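PDB 1STZ: heat-inducible transcription repressor HrcA from Thermotoga maritima, which probably represses the class I heat-shock operons grpE-dnaK-dnaJ and groELS by binding DNA, and so holds back their heat induction. Local coordinates for residues I271-G276 / A288-K293; K261-L266 / Y305-K310; T80-R85 / I275-G280. All coordinates share one frame; numbering follows the deposited sequence.

Interaction 1. Residues I271-G276 / A288-K293; sequences ITVRIG and AVFSGK
The phenyl ring of Phe290 carries Val273 over one face and Ile271 at its edge. The CG2 methyl of Val273 stands 3.8 Å from the ring centroid, only 14° off the normal, a CH-pi contact shifted somewhat toward the rim. Branched at CB, valine can set one methyl over the ring close to the backbone: CG2 lies opposite the backbone N (CG1 at chi1 73°). Ile271 sends CG2 near the plane of the same ring, 4.4 Å from CD2. Ile275 CG1 and Val273 CG2 both approach the CB of Ala288 from the partner strand, each at 4.3 Å, a spacing that a small methyl suits.

Strands 272-275 and 287-296 form an antiparallel beta hairpin joined by two hydrogen-bonded pairs, with 272-275 at one edge of the sheet within this chain. Thr272 N gives to Ser291 O at 3.2 Å, and Thr272 O accepts from Ser291 N; Arg274 and Val289 repeat the pattern, with Val289 N 2.9 Å from Arg274 O. On the opposite face Thr272 OG1 and Ser291 OG are 3.7 Å apart and communicate through two waters, one of which, 2.6 Å from Ser291 OG, also gives a proton to Val289 O. Glycine suits the site of Gly292, where a CB would probably sit tightly against CG1 of Ile271. Arg274 leads away from the pairing to Leu266 O and Glu278 O.

The face of Phe290, Val273 and Ala288, turned to helices 81-94 and 314-334, is apolar, while the other, which also holds Val289, has a polar patch where water, rather than a direct bond, satisfies the hydroxyl of buried Ser291.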
loop_
_atom_site.group_PDB
_atom_site.type_symbol
_atom_site.label_atom_id
_atom_site.label_comp_id
_atom_site.label_asym_id
_atom_site.label_seq_id
_atom_site.Cartn_x
_atom_site.Cartn_y
_atom_site.Cartn_z
ATOM N N ILE A 271 13.913 -9.772 20.023
ATOM C CA ILE A 271 14.388 -8.676 19.215
ATOM C C ILE A 271 15.353 -7.796 20.024
ATOM O O ILE A 271 15.038 -7.410 21.138
ATOM C CB ILE A 271 13.185 -7.862 18.692
ATOM C CG1 ILE A 271 12.327 -8.757 17.789
ATOM C CG2 ILE A 271 13.660 -6.603 17.978
ATOM C CD1 ILE A 271 11.024 -8.138 17.370
ATOM N N THR A 272 16.534 -7.531 19.469
ATOM C CA THR A 272 17.513 -6.622 20.079
ATOM C C THR A 272 18.098 -5.674 19.049
ATOM O O THR A 272 17.980 -5.880 17.824
ATOM C CB THR A 272 18.702 -7.403 20.731
ATOM O OG1 THR A 272 19.354 -8.210 19.743
ATOM C CG2 THR A 272 18.252 -8.411 21.811
ATOM N N VAL A 273 18.756 -4.637 19.550
ATOM C CA VAL A 273 19.600 -3.793 18.722
ATOM C C VAL A 273 21.027 -3.803 19.260
ATOM O O VAL A 273 21.236 -3.878 20.454
ATOM C CB VAL A 273 19.043 -2.331 18.621
ATOM C CG1 VAL A 273 19.257 -1.549 19.933
ATOM C CG2 VAL A 273 19.677 -1.612 17.469
ATOM N N ARG A 274 21.994 -3.806 18.365
ATOM C CA ARG A 274 23.402 -3.629 18.712
ATOM C C ARG A 274 23.850 -2.334 18.031
ATOM O O ARG A 274 23.761 -2.219 16.817
ATOM C CB ARG A 274 24.240 -4.815 18.252
ATOM C CG ARG A 274 23.976 -6.046 19.125
ATOM C CD ARG A 274 24.814 -7.239 18.745
ATOM N NE ARG A 274 24.640 -8.358 19.649
ATOM C CZ ARG A 274 25.198 -8.472 20.852
ATOM N NH1 ARG A 274 26.019 -7.542 21.346
ATOM N NH2 ARG A 274 24.934 -9.553 21.567
ATOM N N ILE A 275 24.279 -1.368 18.838
ATOM C CA ILE A 275 24.651 -0.036 18.382
ATOM C C ILE A 275 26.163 0.115 18.443
ATOM O O ILE A 275 26.778 -0.119 19.481
ATOM C CB ILE A 275 23.938 1.046 19.272
ATOM C CG1 ILE A 275 22.426 0.946 19.125
ATOM C CG2 ILE A 275 24.389 2.445 18.903
ATOM C CD1 ILE A 275 21.636 1.600 20.233
ATOM N N GLY A 276 26.758 0.501 17.322
ATOM C CA GLY A 276 28.180 0.816 17.252
ATOM C C GLY A 276 29.113 -0.250 17.808
ATOM O O GLY A 276 29.203 -1.360 17.288
ATOM N N ALA A 288 24.029 0.528 13.363
ATOM C CA ALA A 288 23.215 -0.206 14.310
ATOM C C ALA A 288 22.575 -1.390 13.549
ATOM O O ALA A 288 22.246 -1.273 12.348
ATOM C CB ALA A 288 22.152 0.686 14.869
ATOM N N VAL A 289 22.419 -2.523 14.226
ATOM C CA VAL A 289 21.696 -3.673 13.670
ATOM C C VAL A 289 20.572 -4.118 14.571
ATOM O O VAL A 289 20.804 -4.408 15.726
ATOM C CB VAL A 289 22.545 -4.957 13.595
ATOM C CG1 VAL A 289 22.104 -5.819 12.402
ATOM C CG2 VAL A 289 23.985 -4.687 13.654
ATOM N N PHE A 290 19.373 -4.209 14.036
ATOM C CA PHE A 290 18.283 -4.934 14.676
ATOM C C PHE A 290 18.316 -6.368 14.194
ATOM O O PHE A 290 18.506 -6.635 13.021
ATOM C CB PHE A 290 16.925 -4.330 14.338
ATOM C CG PHE A 290 16.592 -3.108 15.141
ATOM C CD1 PHE A 290 17.023 -1.882 14.747
ATOM C CD2 PHE A 290 15.863 -3.206 16.309
ATOM C CE1 PHE A 290 16.728 -0.741 15.499
ATOM C CE2 PHE A 290 15.565 -2.070 17.056
ATOM C CZ PHE A 290 15.990 -0.844 16.633
ATOM N N SER A 291 18.153 -7.292 15.106
ATOM C CA SER A 291 18.096 -8.679 14.742
ATOM C C SER A 291 17.025 -9.402 15.535
ATOM O O SER A 291 16.605 -8.962 16.620
ATOM C CB SER A 291 19.465 -9.322 14.925
ATOM O OG SER A 291 19.839 -9.373 16.296
ATOM N N GLY A 292 16.575 -10.511 14.970
ATOM C CA GLY A 292 15.537 -11.340 15.557
ATOM C C GLY A 292 15.288 -12.545 14.655
ATOM O O GLY A 292 15.836 -12.631 13.562
ATOM N N LYS A 293 14.457 -13.471 15.098
ATOM C CA LYS A 293 14.124 -14.641 14.301
ATOM C C LYS A 293 12.646 -14.671 13.986
ATOM O O LYS A 293 11.843 -14.145 14.742
ATOM C CB LYS A 293 14.504 -15.908 15.042
ATOM C CG LYS A 293 15.951 -15.976 15.469
ATOM C CD LYS A 293 16.313 -17.376 15.907
ATOM C CE LYS A 293 17.693 -17.456 16.511
ATOM N NZ LYS A 293 17.673 -17.016 17.921
HETATM O O HOH W 1 18.317 -10.224 18.381
HETATM O O HOH W 2 21.167 -7.299 17.151
#

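Interaction 2. Residues K261-L266 / Y305-K310; sequences KFLESL and YLFTSK
Tyr305 reaches from the strand to the helix and gives its hydroxyl proton to the carbonyl of Leu263, OH to O 2.7 Å. The donor stands far above the carbonyl plane (80° out of it), while Leu266 N meets the same oxygen from the other face. Any residue could offer that carbonyl; leucine suits the place because its branched side chain also covers the ring. With CG beside the backbone N (chi1 -77°), CD2 rests over the centre of the Tyr305 ring, 4.2 Å from the centroid, in a CH-pi contact. Leu266 CB meets the edge of that ring, 4.2 Å from CE2.

Phe307, two residues on and on the same side of the strand, presents CZ to Leu263 CD2 at 4.0 Å, this time with the methyl near the ring plane; Leu266 CD1 approaches it obliquely. One leucine methyl is therefore shared by a ring face and a ring edge. A phenylalanine in place of Tyr305 would probably keep the methyl over its face but leave Leu263 O without its second donor.

Farther out, Tyr231 of strand 231-234, at one edge of the sheet in this chain, touches both Leu263 and Tyr305. Ser291 and Val289 of the adjoining strand flank Tyr305 and Phe307. The helix packs at 93° across an antiparallel sheet of the HrcA C-terminal domain, a family placed in the GAF clan, with axes 11.1 Å apart.

The result is an apolar interface with one polar link, in which the buried phenol hydroxyl has a backbone acceptor and ties the covering helix to the sheet.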
loop_
_atom_site.group_PDB
_atom_site.type_symbol
_atom_site.label_atom_id
_atom_site.label_comp_id
_atom_site.label_asym_id
_atom_site.label_seq_id
_atom_site.Cartn_x
_atom_site.Cartn_y
_atom_site.Cartn_z
ATOM N N LYS A 261 28.943 -17.015 10.963
ATOM C CA LYS A 261 29.287 -17.142 12.373
ATOM C C LYS A 261 29.175 -15.790 13.091
ATOM O O LYS A 261 28.626 -15.711 14.172
ATOM C CB LYS A 261 30.704 -17.698 12.508
ATOM C CG LYS A 261 30.903 -18.696 13.638
ATOM C CD LYS A 261 30.670 -20.147 13.197
ATOM C CE LYS A 261 31.807 -21.083 13.650
ATOM N NZ LYS A 261 33.127 -20.812 12.983
ATOM N N PHE A 262 29.697 -14.733 12.474
ATOM C CA PHE A 262 29.523 -13.383 12.980
ATOM C C PHE A 262 28.050 -12.951 13.002
ATOM O O PHE A 262 27.576 -12.439 14.009
ATOM C CB PHE A 262 30.370 -12.395 12.179
ATOM C CG PHE A 262 30.098 -10.975 12.514
ATOM C CD1 PHE A 262 30.458 -10.465 13.762
ATOM C CD2 PHE A 262 29.474 -10.145 11.604
ATOM C CE1 PHE A 262 30.198 -9.134 14.081
ATOM C CE2 PHE A 262 29.199 -8.835 11.920
ATOM C CZ PHE A 262 29.569 -8.325 13.157
ATOM N N LEU A 263 27.309 -13.158 11.919
ATOM C CA LEU A 263 25.887 -12.797 11.919
ATOM C C LEU A 263 25.128 -13.506 13.027
ATOM O O LEU A 263 24.250 -12.913 13.668
ATOM C CB LEU A 263 25.208 -13.112 10.582
ATOM C CG LEU A 263 25.440 -12.171 9.408
ATOM C CD1 LEU A 263 24.564 -12.638 8.230
ATOM C CD2 LEU A 263 25.123 -10.723 9.772
ATOM N N GLU A 264 25.450 -14.779 13.243
ATOM C CA GLU A 264 24.772 -15.573 14.261
ATOM C C GLU A 264 25.061 -15.044 15.669
ATOM O O GLU A 264 24.193 -15.120 16.540
ATOM C CB GLU A 264 25.157 -17.066 14.158
ATOM C CG GLU A 264 24.418 -17.787 13.028
ATOM C CD GLU A 264 24.810 -19.252 12.832
ATOM O OE1 GLU A 264 25.684 -19.766 13.565
ATOM O OE2 GLU A 264 24.229 -19.902 11.923
ATOM N N SER A 265 26.270 -14.517 15.884
ATOM C CA SER A 265 26.676 -13.966 17.180
ATOM C C SER A 265 25.934 -12.670 17.525
ATOM O O SER A 265 25.860 -12.304 18.684
ATOM C CB SER A 265 28.193 -13.702 17.210
ATOM O OG SER A 265 28.536 -12.492 16.528
ATOM N N LEU A 266 25.416 -11.982 16.513
ATOM C CA LEU A 266 24.643 -10.762 16.710
ATOM C C LEU A 266 23.286 -11.018 17.352
ATOM O O LEU A 266 22.777 -10.194 18.127
ATOM C CB LEU A 266 24.421 -10.039 15.374
ATOM C CG LEU A 266 25.667 -9.503 14.678
ATOM C CD1 LEU A 266 25.314 -8.944 13.325
ATOM C CD2 LEU A 266 26.332 -8.423 15.513
ATOM N N TYR A 305 17.965 -9.423 9.812
ATOM C CA TYR A 305 18.885 -8.356 10.191
ATOM C C TYR A 305 18.533 -7.072 9.457
ATOM O O TYR A 305 18.325 -7.091 8.252
ATOM C CB TYR A 305 20.317 -8.734 9.844
ATOM C CG TYR A 305 20.769 -10.021 10.472
ATOM C CD1 TYR A 305 20.519 -11.231 9.858
ATOM C CD2 TYR A 305 21.455 -10.025 11.679
ATOM C CE1 TYR A 305 20.939 -12.422 10.431
ATOM C CE2 TYR A 305 21.865 -11.202 12.260
ATOM C CZ TYR A 305 21.610 -12.401 11.631
ATOM O OH TYR A 305 22.047 -13.584 12.193
ATOM N N LEU A 306 18.447 -5.971 10.205
ATOM C CA LEU A 306 18.317 -4.620 9.661
ATOM C C LEU A 306 19.554 -3.791 10.053
ATOM O O LEU A 306 19.794 -3.527 11.238
ATOM C CB LEU A 306 17.094 -3.958 10.289
ATOM C CG LEU A 306 16.377 -2.767 9.656
ATOM C CD1 LEU A 306 16.023 -1.740 10.692
ATOM C CD2 LEU A 306 17.054 -2.144 8.463
ATOM N N PHE A 307 20.299 -3.344 9.069
ATOM C CA PHE A 307 21.458 -2.502 9.279
ATOM C C PHE A 307 21.118 -1.097 8.823
ATOM O O PHE A 307 20.628 -0.908 7.725
ATOM C CB PHE A 307 22.654 -3.006 8.473
ATOM C CG PHE A 307 23.161 -4.339 8.905
ATOM C CD1 PHE A 307 22.719 -5.494 8.282
ATOM C CD2 PHE A 307 24.119 -4.439 9.897
ATOM C CE1 PHE A 307 23.216 -6.748 8.670
ATOM C CE2 PHE A 307 24.597 -5.663 10.287
ATOM C CZ PHE A 307 24.135 -6.828 9.668
ATOM N N THR A 308 21.387 -0.113 9.674
ATOM C CA THR A 308 21.284 1.291 9.305
ATOM C C THR A 308 22.486 1.995 9.851
ATOM O O THR A 308 23.235 1.431 10.632
ATOM C CB THR A 308 20.019 1.938 9.940
ATOM O OG1 THR A 308 20.063 1.807 11.370
ATOM C CG2 THR A 308 18.733 1.206 9.533
ATOM N N SER A 309 22.663 3.248 9.480
ATOM C CA SER A 309 23.455 4.135 10.312
ATOM C C SER A 309 22.930 4.108 11.758
ATOM O O SER A 309 21.725 3.959 11.996
ATOM C CB SER A 309 23.391 5.559 9.798
ATOM O OG SER A 309 24.081 6.412 10.686
ATOM N N LYS A 310 23.834 4.257 12.717
ATOM C CA LYS A 310 23.435 4.395 14.126
ATOM C C LYS A 310 22.789 5.740 14.412
ATOM O O LYS A 310 22.208 5.918 15.477
ATOM C CB LYS A 310 24.613 4.143 15.084
ATOM C CG LYS A 310 25.756 5.109 15.020
ATOM C CD LYS A 310 26.839 4.672 16.008
ATOM C CE LYS A 310 28.142 5.470 15.850
ATOM N NZ LYS A 310 29.188 4.901 16.750
#

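Interaction 3. Residues T80-R85 / I275-G280; sequences TDKGLR and IGREIG
Glu278 OE2 is held by two donors: the NH2 of Arg85 at 2.8 Å and, from the opposite face of the carboxylate, the backbone N of Ile275. Arg85 also gives from NE to OE1 of Glu278 at 3.1 Å, a side-on salt bridge with one nitrogen to each oxygen. NH2 has its partner in the guanidinium plane and makes a nearly straight bond (174°), although the two flat groups are turned 38° apart. The arginine chain leaves with CG anti to the backbone N and then bends at chi2 and chi3, which brings the guanidinium to the carboxylate, the two side chains crossing at about a right angle. The CD1 methyl of Ile275 lies over one guanidinium face.

A water binds Glu278 OE1 at 2.6 Å and accepts from Arg277 NE, thereby joining the acid to the neighbouring arginine. Asp81 provides the second polar link: its OD2 receives Arg277 N at 3.0 Å, from above the carboxylate plane, while OD1 forms a salt bridge with Lys310. Gly276 has a positive phi of 52°, and a CB there would run into that same OD2, which probably accounts for the glycine before the bond. Beside these polar links Leu84 CB packs on Ile275 CG2 at 3.9 Å, an apolar patch.

Thr80 N-caps helix 81-94, its OG1 taking Gly83 N. That helix follows three helices and a two-stranded hairpin, consistent with a winged-helix DNA-binding domain, and its first turns lie against the loop that leaves edge strand 272-275. Arg85 also bonds weakly to Val273 O on that strand and pairs with Glu89 along the helix, while Ile279, beyond the contact, faces helix 260-266.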
loop_
_atom_site.group_PDB
_atom_site.type_symbol
_atom_site.label_atom_id
_atom_site.label_comp_id
_atom_site.label_asym_id
_atom_site.label_seq_id
_atom_site.Cartn_x
_atom_site.Cartn_y
_atom_site.Cartn_z
ATOM N N THR A 80 27.467 9.696 22.203
ATOM C CA THR A 80 28.291 8.505 22.066
ATOM C C THR A 80 27.409 7.307 21.858
ATOM O O THR A 80 26.194 7.428 21.866
ATOM C CB THR A 80 29.131 8.305 23.337
ATOM O OG1 THR A 80 28.263 8.051 24.436
ATOM C CG2 THR A 80 29.900 9.582 23.711
ATOM N N ASP A 81 28.006 6.139 21.673
ATOM C CA ASP A 81 27.224 4.894 21.603
ATOM C C ASP A 81 26.445 4.675 22.895
ATOM O O ASP A 81 25.340 4.147 22.872
ATOM C CB ASP A 81 28.115 3.685 21.316
ATOM C CG ASP A 81 28.682 3.701 19.910
ATOM O OD1 ASP A 81 28.171 4.481 19.073
ATOM O OD2 ASP A 81 29.641 2.992 19.544
ATOM N N LYS A 82 27.014 5.098 24.021
ATOM C CA LYS A 82 26.325 5.002 25.300
ATOM C C LYS A 82 25.077 5.894 25.320
ATOM O O LYS A 82 24.021 5.494 25.787
ATOM C CB LYS A 82 27.276 5.353 26.442
ATOM C CG LYS A 82 26.723 5.021 27.801
ATOM C CD LYS A 82 27.615 5.567 28.873
ATOM C CE LYS A 82 27.193 5.110 30.250
ATOM N NZ LYS A 82 28.051 5.770 31.275
ATOM N N GLY A 83 25.203 7.102 24.791
ATOM C CA GLY A 83 24.070 8.002 24.692
ATOM C C GLY A 83 23.001 7.526 23.745
ATOM O O GLY A 83 21.819 7.715 23.998
ATOM N N LEU A 84 23.402 6.910 22.647
ATOM C CA LEU A 84 22.430 6.311 21.736
ATOM C C LEU A 84 21.674 5.164 22.403
ATOM O O LEU A 84 20.480 5.046 22.217
ATOM C CB LEU A 84 23.091 5.842 20.444
ATOM C CG LEU A 84 23.669 6.975 19.615
ATOM C CD1 LEU A 84 24.530 6.388 18.478
ATOM C CD2 LEU A 84 22.574 7.861 19.065
ATOM N N ARG A 85 22.375 4.333 23.171
ATOM C CA ARG A 85 21.763 3.227 23.907
ATOM C C ARG A 85 20.793 3.767 24.937
ATOM O O ARG A 85 19.704 3.252 25.072
ATOM C CB ARG A 85 22.831 2.360 24.570
ATOM C CG ARG A 85 22.369 1.334 25.623
ATOM C CD ARG A 85 21.320 0.321 25.198
ATOM N NE ARG A 85 21.779 -0.556 24.129
ATOM C CZ ARG A 85 21.064 -1.535 23.602
ATOM N NH1 ARG A 85 19.840 -1.818 24.038
ATOM N NH2 ARG A 85 21.588 -2.265 22.643
ATOM N N ILE A 275 24.279 -1.368 18.838
ATOM C CA ILE A 275 24.651 -0.036 18.382
ATOM C C ILE A 275 26.163 0.115 18.443
ATOM O O ILE A 275 26.778 -0.119 19.481
ATOM C CB ILE A 275 23.938 1.046 19.272
ATOM C CG1 ILE A 275 22.426 0.946 19.125
ATOM C CG2 ILE A 275 24.389 2.445 18.903
ATOM C CD1 ILE A 275 21.636 1.600 20.233
ATOM N N GLY A 276 26.758 0.501 17.322
ATOM C CA GLY A 276 28.180 0.816 17.252
ATOM C C GLY A 276 29.113 -0.250 17.808
ATOM O O GLY A 276 29.203 -1.360 17.288
ATOM N N ARG A 277 29.802 0.076 18.891
ATOM C CA ARG A 277 30.716 -0.868 19.517
ATOM C C ARG A 277 30.063 -2.185 19.979
ATOM O O ARG A 277 30.748 -3.195 20.138
ATOM C CB ARG A 277 31.466 -0.218 20.683
ATOM C CG ARG A 277 30.666 0.752 21.546
ATOM C CD ARG A 277 29.629 0.099 22.447
ATOM N NE ARG A 277 29.003 1.040 23.386
ATOM C CZ ARG A 277 29.529 1.453 24.530
ATOM N NH1 ARG A 277 30.744 1.034 24.930
ATOM N NH2 ARG A 277 28.830 2.297 25.291
ATOM N N GLU A 278 28.753 -2.169 20.199
ATOM C CA GLU A 278 28.027 -3.373 20.623
ATOM C C GLU A 278 28.059 -4.473 19.541
ATOM O O GLU A 278 27.931 -5.651 19.855
ATOM C CB GLU A 278 26.595 -3.039 21.029
ATOM C CG GLU A 278 26.454 -2.127 22.267
ATOM C CD GLU A 278 25.036 -1.565 22.449
ATOM O OE1 GLU A 278 24.788 -0.802 23.409
ATOM O OE2 GLU A 278 24.142 -1.891 21.629
ATOM N N ILE A 279 28.289 -4.087 18.288
ATOM C CA ILE A 279 28.309 -5.023 17.162
ATOM C C ILE A 279 29.481 -6.018 17.255
ATOM O O ILE A 279 29.326 -7.197 16.982
ATOM C CB ILE A 279 28.319 -4.246 15.815
ATOM C CG1 ILE A 279 27.007 -3.483 15.667
ATOM C CG2 ILE A 279 28.503 -5.196 14.612
ATOM C CD1 ILE A 279 26.885 -2.707 14.373
ATOM N N GLY A 280 30.634 -5.528 17.669
ATOM C CA GLY A 280 31.777 -6.372 17.942
ATOM C C GLY A 280 32.890 -6.291 16.932
ATOM O O GLY A 280 33.889 -6.981 17.103
HETATM O O HOH W 3 26.180 1.311 23.910
#

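Overall arrangement
Interactions 1 and 2 lie on neighbouring strands of one sheet, their centres about 6 Å apart: Phe290 O is 2.9 Å from Leu306 N, and Val289 packs on Phe307. Helix 260-266 covers the side of the sheet that carries Tyr305 and Phe307. Interaction 3 takes over where strand 272-275 ends, sharing Ile275 and Gly276 with interaction 1, about 11 Å away between centres. It is tied to interaction 2, about 13 Å off, by Lys310 NZ, 2.6 Å from Asp81 OD1. Ile279 touches both Val289, through its CD1, and Leu266, through its carbonyl O. Together they connect the sheet of the C-terminal domain to the helix following the probable DNA-binding region.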